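Local coordinates for protein geranyltranstransferase (Enterococcus faecalis, PDB 3P8L) that probably joins isopentenyl diphosphate to geranyl diphosphate, with magnesium as cofactor, to make farnesyl diphosphate in isoprenoid biosynthesis, at residues S79-M82 against I83-S87; V21-V24 against M25-I29; N202-E205 against E206-G209; A128-L131 against L132-S135. One frame throughout, in Å; residues are numbered along the deposited sequence. Where two conformers were deposited one is given.

Overall arrangement
All four contacts are local, each formed between residues a few positions apart, so none closes a long loop and none nests in or crosses another; they follow in series as 2, 1, 4 and 3. Contact 2 lies on helix 13-31, contact 1 in the middle of helix 71-92, and contact 4 at the C-terminal end of helix 114-133. These three meet one another: M82 packs on M25, F28 and I29, S79 OG probably hydrogen-bonds A128 O, and V24 and F28 lie against L131. They thus tie three helices of the all-alpha bundle together. Contact 3, starting helix 205-230, stands apart, its centre about 25 Å from that of contact 1.

Contact 1: residues S79-M82 against I83-S87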
loop_
_atom_site.group_PDB
_atom_site.type_symbol
_atom_site.label_atom_id
_atom_site.label_comp_id
_atom_site.label_asym_id
_atom_site.label_seq_id
_atom_site.Cartn_x
_atom_site.Cartn_y
_atom_site.Cartn_z
ATOM N N SER A 79 9.082 5.714 -5.432
ATOM C CA SER A 79 7.837 5.302 -4.777
ATOM C C SER A 79 6.692 5.178 -5.789
ATOM O O SER A 79 5.966 4.171 -5.805
ATOM C CB SER A 79 7.457 6.289 -3.669
ATOM O OG SER A 79 8.309 6.144 -2.548
ATOM N N LEU A 80 6.548 6.183 -6.651
ATOM C CA LEU A 80 5.532 6.139 -7.710
ATOM C C LEU A 80 5.740 4.980 -8.700
ATOM O O LEU A 80 4.779 4.264 -9.065
ATOM C CB LEU A 80 5.486 7.484 -8.449
ATOM C CG LEU A 80 4.510 7.643 -9.607
ATOM C CD1 LEU A 80 3.081 7.419 -9.153
ATOM C CD2 LEU A 80 4.671 9.027 -10.283
ATOM N N GLU A 81 6.993 4.771 -9.119
ATOM C CA GLU A 81 7.294 3.674 -10.026
ATOM C C GLU A 81 7.082 2.284 -9.374
ATOM O O GLU A 81 6.722 1.330 -10.075
ATOM C CB GLU A 81 8.682 3.825 -10.644
ATOM C CG GLU A 81 8.995 2.835 -11.767
ATOM C CD GLU A 81 8.093 2.961 -13.015
ATOM O OE1 GLU A 81 7.147 3.795 -13.094
ATOM O OE2 GLU A 81 8.351 2.192 -13.943
ATOM N N MET A 82 7.246 2.206 -8.051
ATOM C CA MET A 82 6.922 1.013 -7.254
ATOM C C MET A 82 5.426 0.683 -7.293
ATOM O O MET A 82 5.057 -0.497 -7.451
ATOM C CB MET A 82 7.473 1.097 -5.811
ATOM C CG MET A 82 9.058 1.066 -5.712
ATOM S SD MET A 82 9.708 1.445 -4.047
ATOM C CE MET A 82 9.228 -0.035 -3.152
ATOM N N ILE A 83 4.584 1.720 -7.177
ATOM C CA ILE A 83 3.138 1.593 -7.290
ATOM C C ILE A 83 2.791 1.076 -8.685
ATOM O O ILE A 83 2.031 0.108 -8.827
ATOM C CB ILE A 83 2.384 2.943 -7.044
ATOM C CG1 ILE A 83 2.517 3.422 -5.603
ATOM C CG2 ILE A 83 0.916 2.835 -7.464
ATOM C CD1 ILE A 83 1.710 2.654 -4.585
ATOM N N HIS A 84 3.329 1.746 -9.706
ATOM C CA HIS A 84 3.137 1.334 -11.077
ATOM C C HIS A 84 3.523 -0.148 -11.335
ATOM O O HIS A 84 2.750 -0.871 -11.934
ATOM C CB HIS A 84 3.927 2.213 -12.012
ATOM C CG HIS A 84 3.723 1.853 -13.442
ATOM N ND1 HIS A 84 2.474 1.822 -14.018
ATOM C CD2 HIS A 84 4.596 1.489 -14.407
ATOM C CE1 HIS A 84 2.586 1.470 -15.285
ATOM N NE2 HIS A 84 3.862 1.273 -15.548
ATOM N N THR A 85 4.711 -0.550 -10.872
ATOM C CA THR A 85 5.233 -1.924 -11.002
ATOM C C THR A 85 4.323 -2.922 -10.281
ATOM O O THR A 85 4.027 -3.985 -10.819
ATOM C CB THR A 85 6.685 -2.058 -10.424
ATOM O OG1 THR A 85 7.539 -1.076 -11.021
ATOM C CG2 THR A 85 7.278 -3.466 -10.671
ATOM N N TYR A 86 3.877 -2.583 -9.067
ATOM C CA TYR A 86 2.945 -3.448 -8.355
ATOM C C TYR A 86 1.678 -3.633 -9.190
ATOM O O TYR A 86 1.229 -4.766 -9.360
ATOM C CB TYR A 86 2.637 -2.984 -6.896
ATOM C CG TYR A 86 1.187 -2.624 -6.629
ATOM C CD1 TYR A 86 0.208 -3.607 -6.549
ATOM C CD2 TYR A 86 0.785 -1.297 -6.462
ATOM C CE1 TYR A 86 -1.136 -3.292 -6.352
ATOM C CE2 TYR A 86 -0.558 -0.970 -6.241
ATOM C CZ TYR A 86 -1.519 -1.981 -6.206
ATOM O OH TYR A 86 -2.846 -1.704 -5.969
ATOM N N SER A 87 1.128 -2.548 -9.746
ATOM C CA SER A 87 -0.175 -2.656 -10.401
ATOM C C SER A 87 -0.079 -3.591 -11.629
ATOM O O SER A 87 -1.017 -4.337 -11.915
ATOM C CB SER A 87 -0.711 -1.277 -10.812
ATOM O OG SER A 87 -0.064 -0.841 -12.000
#
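E81 meets H84 with its side chain and T85 with its backbone, one turn along helix 71-92. From CB, the chain of E81 leaves with CG anti to the backbone N (chi1 -171°). CG passes 4.2 Å from T85 OG1, and a bend at chi2 then carries the carboxylate alongside H84. There CD lies 4.0 Å from H84 CD2, while OE1 approaches both CD2 and CB of the histidine at 3.7 Å. The two side chains run the same way, carboxylate and imidazole planes 36° apart; this is packing, and the polar end is paired elsewhere, through a salt bridge from OE2 to R52. The carbonyl of E81 is gripped twice: T85 N donates at 2.9 Å to E81 O, and T85 OG1 at 2.7 Å reaches the same oxygen from the opposite face of its plane. Threonine suits this place because its hydroxyl can donate to the preceding turn within a buried helix. In this family the first aspartate-rich motif begins at the helix's C-terminal end. Around this turn, L80 packs on helices 53-64 and 175-200, I83 on helices 114-133 and 175-200, and Y86 on helices 114-133 and 158-167 and against D122 of the second subunit.

Contact 2: residues V21-V24 against M25-I29; sequences VEKV and MVDFI
K23 and D27 form an i to i+4 salt bridge on an amphipathic helix, 13-31, which packs one side against the all-alpha isoprenoid synthase bundle and turns the other outward. Backbone bonds come first: the amide of D27 donates to K23 O at 2.9 Å, and that of V26 to E22 O at 2.8 Å, with M25 and F28 continuing the regular pattern to V21 and V24.

Charge is the second kind. Lysine suits the exposed position because its chain is long enough to reach along the surface: it stays extended to CE and turns only at chi4 (-53°), turning NZ towards D27, one turn on. The shorter aspartate, its CG beside its own backbone N (chi1 -69°), meets it partway. E22 points its acid elsewhere, in a salt bridge with R52, an arginine that E81 also engages.

Apolar contacts make up the rest. E22 and V26 lie side by side, CG of the glutamate 4.1 Å from CG2 of the valine, so the aliphatic stem of E22 lies against one methyl of V26. V21, M25, F28 and I29 form the buried side: V21 meets helix 53-64, M25 reaches helices 36-47 and 71-92, and I29 lies on helices 36-47 and 114-133. F28 packs on Q130 and L131 and adds a ring stacked with Y32. At the surface, K23 NZ donates at 2.8 Å to D27 OD2, which accepts on its syn lone pair, the side of OD1, while K23 CG lies 3.6 Å from D27 OD2.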
loop_
_atom_site.group_PDB
_atom_site.type_symbol
_atom_site.label_atom_id
_atom_site.label_comp_id
_atom_site.label_asym_id
_atom_site.label_seq_id
_atom_site.Cartn_x
_atom_site.Cartn_y
_atom_site.Cartn_z
ATOM N N VAL A 21 16.731 6.712 -10.254
ATOM C CA VAL A 21 15.442 6.266 -9.750
ATOM C C VAL A 21 15.481 4.738 -9.596
ATOM O O VAL A 21 15.096 4.212 -8.543
ATOM C CB VAL A 21 14.289 6.709 -10.657
ATOM C CG1 VAL A 21 12.940 6.282 -10.069
ATOM C CG2 VAL A 21 14.320 8.236 -10.840
ATOM N N GLU A 22 15.979 4.043 -10.627
ATOM C CA GLU A 22 16.123 2.586 -10.552
ATOM C C GLU A 22 17.014 2.187 -9.363
ATOM O O GLU A 22 16.677 1.280 -8.606
ATOM C CB GLU A 22 16.658 2.010 -11.871
ATOM C CG GLU A 22 16.893 0.510 -11.817
ATOM C CD GLU A 22 16.842 -0.169 -13.172
ATOM O OE1 GLU A 22 17.819 -0.874 -13.502
ATOM O OE2 GLU A 22 15.827 -0.018 -13.889
ATOM N N LYS A 23 18.120 2.895 -9.174
ATOM C CA LYS A 23 19.008 2.641 -8.029
ATOM C C LYS A 23 18.296 2.767 -6.665
ATOM O O LYS A 23 18.431 1.891 -5.817
ATOM C CB LYS A 23 20.253 3.551 -8.085
ATOM C CG LYS A 23 21.345 3.158 -7.099
ATOM C CD LYS A 23 22.409 4.240 -6.958
ATOM C CE LYS A 23 23.670 3.693 -6.303
ATOM N NZ LYS A 23 23.412 2.997 -5.001
ATOM N N VAL A 24 17.535 3.846 -6.456
ATOM C CA VAL A 24 16.751 3.989 -5.214
ATOM C C VAL A 24 15.809 2.780 -5.005
ATOM O O VAL A 24 15.771 2.191 -3.917
ATOM C CB VAL A 24 16.000 5.341 -5.155
ATOM C CG1 VAL A 24 15.004 5.377 -3.984
ATOM C CG2 VAL A 24 17.029 6.518 -5.022
ATOM N N MET A 25 15.118 2.387 -6.075
ATOM C CA MET A 25 14.147 1.285 -6.040
ATOM C C MET A 25 14.852 -0.010 -5.670
ATOM O O MET A 25 14.459 -0.685 -4.712
ATOM C CB MET A 25 13.466 1.108 -7.397
ATOM C CG MET A 25 12.455 2.175 -7.771
ATOM S SD MET A 25 11.741 1.882 -9.402
ATOM C CE MET A 25 10.592 0.662 -8.983
ATOM N N VAL A 26 15.921 -0.320 -6.406
ATOM C CA VAL A 26 16.653 -1.572 -6.232
ATOM C C VAL A 26 17.286 -1.659 -4.833
ATOM O O VAL A 26 17.152 -2.693 -4.153
ATOM C CB VAL A 26 17.683 -1.784 -7.391
ATOM C CG1 VAL A 26 18.749 -2.802 -7.036
ATOM C CG2 VAL A 26 16.962 -2.158 -8.688
ATOM N N ASP A 27 17.944 -0.577 -4.404
ATOM C CA ASP A 27 18.569 -0.532 -3.082
ATOM C C ASP A 27 17.516 -0.685 -2.016
ATOM O O ASP A 27 17.753 -1.396 -1.064
ATOM C CB ASP A 27 19.306 0.789 -2.797
ATOM C CG ASP A 27 20.563 0.967 -3.647
ATOM O OD1 ASP A 27 20.991 0.017 -4.305
ATOM O OD2 ASP A 27 21.127 2.076 -3.668
ATOM N N PHE A 28 16.374 -0.001 -2.175
ATOM C CA PHE A 28 15.308 -0.078 -1.187
ATOM C C PHE A 28 14.762 -1.493 -1.049
ATOM O O PHE A 28 14.568 -1.954 0.071
ATOM C CB PHE A 28 14.150 0.911 -1.436
ATOM C CG PHE A 28 13.185 0.957 -0.309
ATOM C CD1 PHE A 28 11.967 0.283 -0.378
ATOM C CD2 PHE A 28 13.520 1.614 0.862
ATOM C CE1 PHE A 28 11.098 0.287 0.692
ATOM C CE2 PHE A 28 12.645 1.631 1.949
ATOM C CZ PHE A 28 11.433 0.963 1.858
ATOM N N ILE A 29 14.555 -2.171 -2.175
ATOM C CA ILE A 29 14.031 -3.542 -2.153
ATOM C C ILE A 29 15.063 -4.510 -1.557
ATOM O O ILE A 29 14.725 -5.340 -0.720
ATOM C CB ILE A 29 13.527 -4.009 -3.550
ATOM C CG1 ILE A 29 12.072 -3.599 -3.758
ATOM C CG2 ILE A 29 13.553 -5.523 -3.683
ATOM C CD1 ILE A 29 11.879 -2.260 -4.387
#

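Contact 3: residues N202-E205 against E206-G209; sequences NQTE and EVIG
T204 and I208 share the straightest polar bond here: I208 N donates to T204 O at 2.9 Å, with an N-H...O angle of 174° and the donor nearly along the C=O axis. One residue on, G209 N reaches E205 O at 3.1 Å, but from above the carbonyl plane rather than on a lone pair. These bonds open helix 205-230, and T204 is its N-cap. With chi1 at 63° the hydroxyl sits between the backbone N and the carbonyl carbon, where OG1 can accept from V207 N; at 3.4 Å this capping bond is weak.

Packing surrounds these bonds. Q203 crosses V207, its OE1 3.7 Å from V207 CG1, and CB and CG of the glutamine rest on the same methyl. The chain of Q203 is bent, and its NE2 bonds back to A201 O, so the amide serves the turn while the stem covers the valine. F65 and V284 touch both residues, so the compact apolar valine lies on the buried side. I208 sends CD1 to within 3.5 Å of Q203 O. Just before the cap, N202, with positive phi, is the C-prime residue of the Schellman motif ending helix 175-200. The short link thus joins the end of helix 175-200 to the start of helix 205-230, where the acids E205 and E206 probably interact favourably with the positive N-terminal end of the helix dipole.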
loop_
_atom_site.group_PDB
_atom_site.type_symbol
_atom_site.label_atom_id
_atom_site.label_comp_id
_atom_site.label_asym_id
_atom_site.label_seq_id
_atom_site.Cartn_x
_atom_site.Cartn_y
_atom_site.Cartn_z
ATOM N N ASN A 202 8.268 23.447 -4.723
ATOM C CA ASN A 202 7.663 24.500 -3.894
ATOM C C ASN A 202 6.737 25.483 -4.603
ATOM O O ASN A 202 6.724 26.671 -4.282
ATOM C CB ASN A 202 8.729 25.263 -3.094
ATOM C CG ASN A 202 8.561 25.088 -1.602
ATOM O OD1 ASN A 202 9.394 24.464 -0.946
ATOM N ND2 ASN A 202 7.472 25.629 -1.056
ATOM N N GLN A 203 5.962 24.980 -5.556
ATOM C CA GLN A 203 5.019 25.795 -6.304
ATOM C C GLN A 203 3.736 26.051 -5.530
ATOM O O GLN A 203 3.433 25.344 -4.558
ATOM C CB GLN A 203 4.710 25.140 -7.641
ATOM C CG GLN A 203 5.931 25.027 -8.537
ATOM C CD GLN A 203 6.553 26.384 -8.833
ATOM O OE1 GLN A 203 5.939 27.236 -9.468
ATOM N NE2 GLN A 203 7.779 26.574 -8.397
ATOM N N THR A 204 2.979 27.055 -5.967
ATOM C CA THR A 204 1.774 27.457 -5.255
ATOM C C THR A 204 0.636 26.528 -5.622
ATOM O O THR A 204 0.737 25.753 -6.581
ATOM C CB THR A 204 1.354 28.931 -5.560
ATOM O OG1 THR A 204 1.036 29.069 -6.954
ATOM C CG2 THR A 204 2.466 29.913 -5.175
ATOM N N GLU A 205 -0.445 26.636 -4.856
ATOM C CA GLU A 205 -1.667 25.892 -5.070
ATOM C C GLU A 205 -2.250 26.180 -6.440
ATOM O O GLU A 205 -2.908 25.331 -7.036
ATOM C CB GLU A 205 -2.685 26.248 -3.979
ATOM C CG GLU A 205 -3.620 25.100 -3.611
ATOM C CD GLU A 205 -2.871 23.852 -3.152
ATOM O OE1 GLU A 205 -2.156 23.930 -2.130
ATOM O OE2 GLU A 205 -3.000 22.795 -3.814
ATOM N N GLU A 206 -1.988 27.384 -6.935
ATOM C CA GLU A 206 -2.467 27.822 -8.235
ATOM C C GLU A 206 -1.710 27.084 -9.354
ATOM O O GLU A 206 -2.312 26.610 -10.323
ATOM C CB GLU A 206 -2.284 29.345 -8.357
ATOM C CG GLU A 206 -3.529 30.111 -8.815
ATOM C CD GLU A 206 -3.635 30.238 -10.331
ATOM O OE1 GLU A 206 -3.899 29.215 -11.002
ATOM O OE2 GLU A 206 -3.470 31.370 -10.848
ATOM N N VAL A 207 -0.391 26.993 -9.200
ATOM C CA VAL A 207 0.457 26.320 -10.181
ATOM C C VAL A 207 0.204 24.800 -10.152
ATOM O O VAL A 207 0.013 24.186 -11.204
ATOM C CB VAL A 207 1.953 26.663 -9.969
ATOM C CG1 VAL A 207 2.847 25.881 -10.937
ATOM C CG2 VAL A 207 2.180 28.163 -10.149
ATOM N N ILE A 208 0.153 24.225 -8.946
ATOM C CA ILE A 208 -0.108 22.785 -8.751
ATOM C C ILE A 208 -1.420 22.399 -9.426
ATOM O O ILE A 208 -1.487 21.378 -10.117
ATOM C CB ILE A 208 -0.023 22.391 -7.247
ATOM C CG1 ILE A 208 1.444 22.374 -6.811
ATOM C CG2 ILE A 208 -0.697 21.039 -6.954
ATOM C CD1 ILE A 208 1.672 22.402 -5.300
ATOM N N GLY A 209 -2.429 23.263 -9.288
ATOM C CA GLY A 209 -3.701 23.118 -10.014
ATOM C C GLY A 209 -3.597 23.105 -11.527
ATOM O O GLY A 209 -4.305 22.345 -12.201
#

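Contact 4: residues A128-L131 against L132-S135; sequences AFQL and LSLS
Q130 O is gripped by two donors from the next turn: S133 OG at 2.7 Å and L134 N at 3.0 Å. The amide bond is bent, with an N-H...O angle of 140°, as is consistent with a helix about to end; L134 N also makes a weak bond to L131 O. Serine suits position 133 because, at chi1 83°, its short hydroxyl turns back on the preceding turn and spends its proton inside the buried helix. S135 does likewise just beyond, its OG donating to L132 O at 2.7 Å, so a side chain covers a carbonyl at the helix end. K142 NZ hydrogen-bonds both S133 O and S135 O, a positive charge that would be favourable at the negative end of the helix dipole, and S133 O also accepts from Q147 NE2 of the second subunit.

This is the C-terminal end of helix 114-133 in the all-alpha isoprenoid synthase fold, on the side facing the second subunit. F129 meets F129 of the second subunit with the ring planes only about 5° apart, and Q130 NE2 hydrogen-bonds OE1 of Q156 of the second subunit. A chi1 of -171° swings the stem of Q130 opposite its own amide nitrogen, extended, beside L134, CG 3.8 Å from L134 CD1; the leucine methyl is thus placed against aliphatic carbon on a partly exposed edge.

Within the chain, L132 packs on M146 and L149 of helix 139-153, while L131 turns to A78 on helix 71-92. The backbone beneath them stays helical, L132 N donating to A128 O at 3.2 Å and S133 N to F129 O at 3.0 Å.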
loop_
_atom_site.group_PDB
_atom_site.type_symbol
_atom_site.label_atom_id
_atom_site.label_comp_id
_atom_site.label_asym_id
_atom_site.label_seq_id
_atom_site.Cartn_x
_atom_site.Cartn_y
_atom_site.Cartn_z
ATOM N N ALA A 128 6.235 1.113 -1.539
ATOM C CA ALA A 128 6.110 2.477 -2.048
ATOM C C ALA A 128 5.805 3.480 -0.918
ATOM O O ALA A 128 6.437 4.550 -0.833
ATOM C CB ALA A 128 5.041 2.517 -3.082
ATOM N N PHE A 129 4.855 3.117 -0.051
ATOM C CA PHE A 129 4.521 3.919 1.123
ATOM C C PHE A 129 5.648 3.899 2.138
ATOM O O PHE A 129 5.936 4.930 2.733
ATOM C CB PHE A 129 3.153 3.539 1.724
ATOM C CG PHE A 129 2.008 3.991 0.858
ATOM C CD1 PHE A 129 1.620 5.328 0.837
ATOM C CD2 PHE A 129 1.399 3.118 -0.009
ATOM C CE1 PHE A 129 0.609 5.763 0.009
ATOM C CE2 PHE A 129 0.376 3.542 -0.850
ATOM C CZ PHE A 129 -0.014 4.861 -0.846
ATOM N N GLN A 130 6.325 2.762 2.306
ATOM C CA GLN A 130 7.454 2.753 3.240
ATOM C C GLN A 130 8.588 3.698 2.818
ATOM O O GLN A 130 9.057 4.516 3.628
ATOM C CB GLN A 130 8.007 1.349 3.488
ATOM C CG GLN A 130 9.022 1.323 4.631
ATOM C CD GLN A 130 9.478 -0.072 5.026
ATOM O OE1 GLN A 130 9.329 -1.033 4.273
ATOM N NE2 GLN A 130 10.050 -0.183 6.213
ATOM N N LEU A 131 9.014 3.583 1.558
ATOM C CA LEU A 131 10.039 4.466 1.013
ATOM C C LEU A 131 9.685 5.951 1.191
ATOM O O LEU A 131 10.496 6.716 1.724
ATOM C CB LEU A 131 10.355 4.139 -0.460
ATOM C CG LEU A 131 11.356 5.113 -1.126
ATOM C CD1 LEU A 131 12.736 5.115 -0.431
ATOM C CD2 LEU A 131 11.494 4.838 -2.626
ATOM N N LEU A 132 8.486 6.337 0.772
ATOM C CA LEU A 132 7.990 7.697 0.942
ATOM C C LEU A 132 7.985 8.189 2.414
ATOM O O LEU A 132 8.393 9.331 2.698
ATOM C CB LEU A 132 6.615 7.848 0.286
ATOM C CG LEU A 132 6.077 9.246 -0.029
ATOM C CD1 LEU A 132 7.102 10.082 -0.830
ATOM C CD2 LEU A 132 4.777 9.141 -0.819
ATOM N N SER A 133 7.583 7.308 3.333
ATOM C CA SER A 133 7.601 7.570 4.788
ATOM C C SER A 133 9.010 7.771 5.364
ATOM O O SER A 133 9.200 8.543 6.328
ATOM C CB SER A 133 6.869 6.451 5.547
ATOM O OG SER A 133 7.707 5.337 5.758
ATOM N N LEU A 134 9.986 7.094 4.759
ATOM C CA LEU A 134 11.383 7.197 5.154
ATOM C C LEU A 134 12.215 8.175 4.297
ATOM O O LEU A 134 13.427 8.249 4.460
ATOM C CB LEU A 134 12.034 5.809 5.114
ATOM C CG LEU A 134 11.564 4.814 6.179
ATOM C CD1 LEU A 134 11.928 3.406 5.765
ATOM C CD2 LEU A 134 12.143 5.152 7.574
ATOM N N SER A 135 11.571 8.884 3.373
ATOM C CA SER A 135 12.283 9.741 2.420
ATOM C C SER A 135 12.829 11.037 3.034
ATOM O O SER A 135 12.496 11.396 4.160
ATOM C CB SER A 135 11.391 10.068 1.218
ATOM O OG SER A 135 10.314 10.907 1.584
#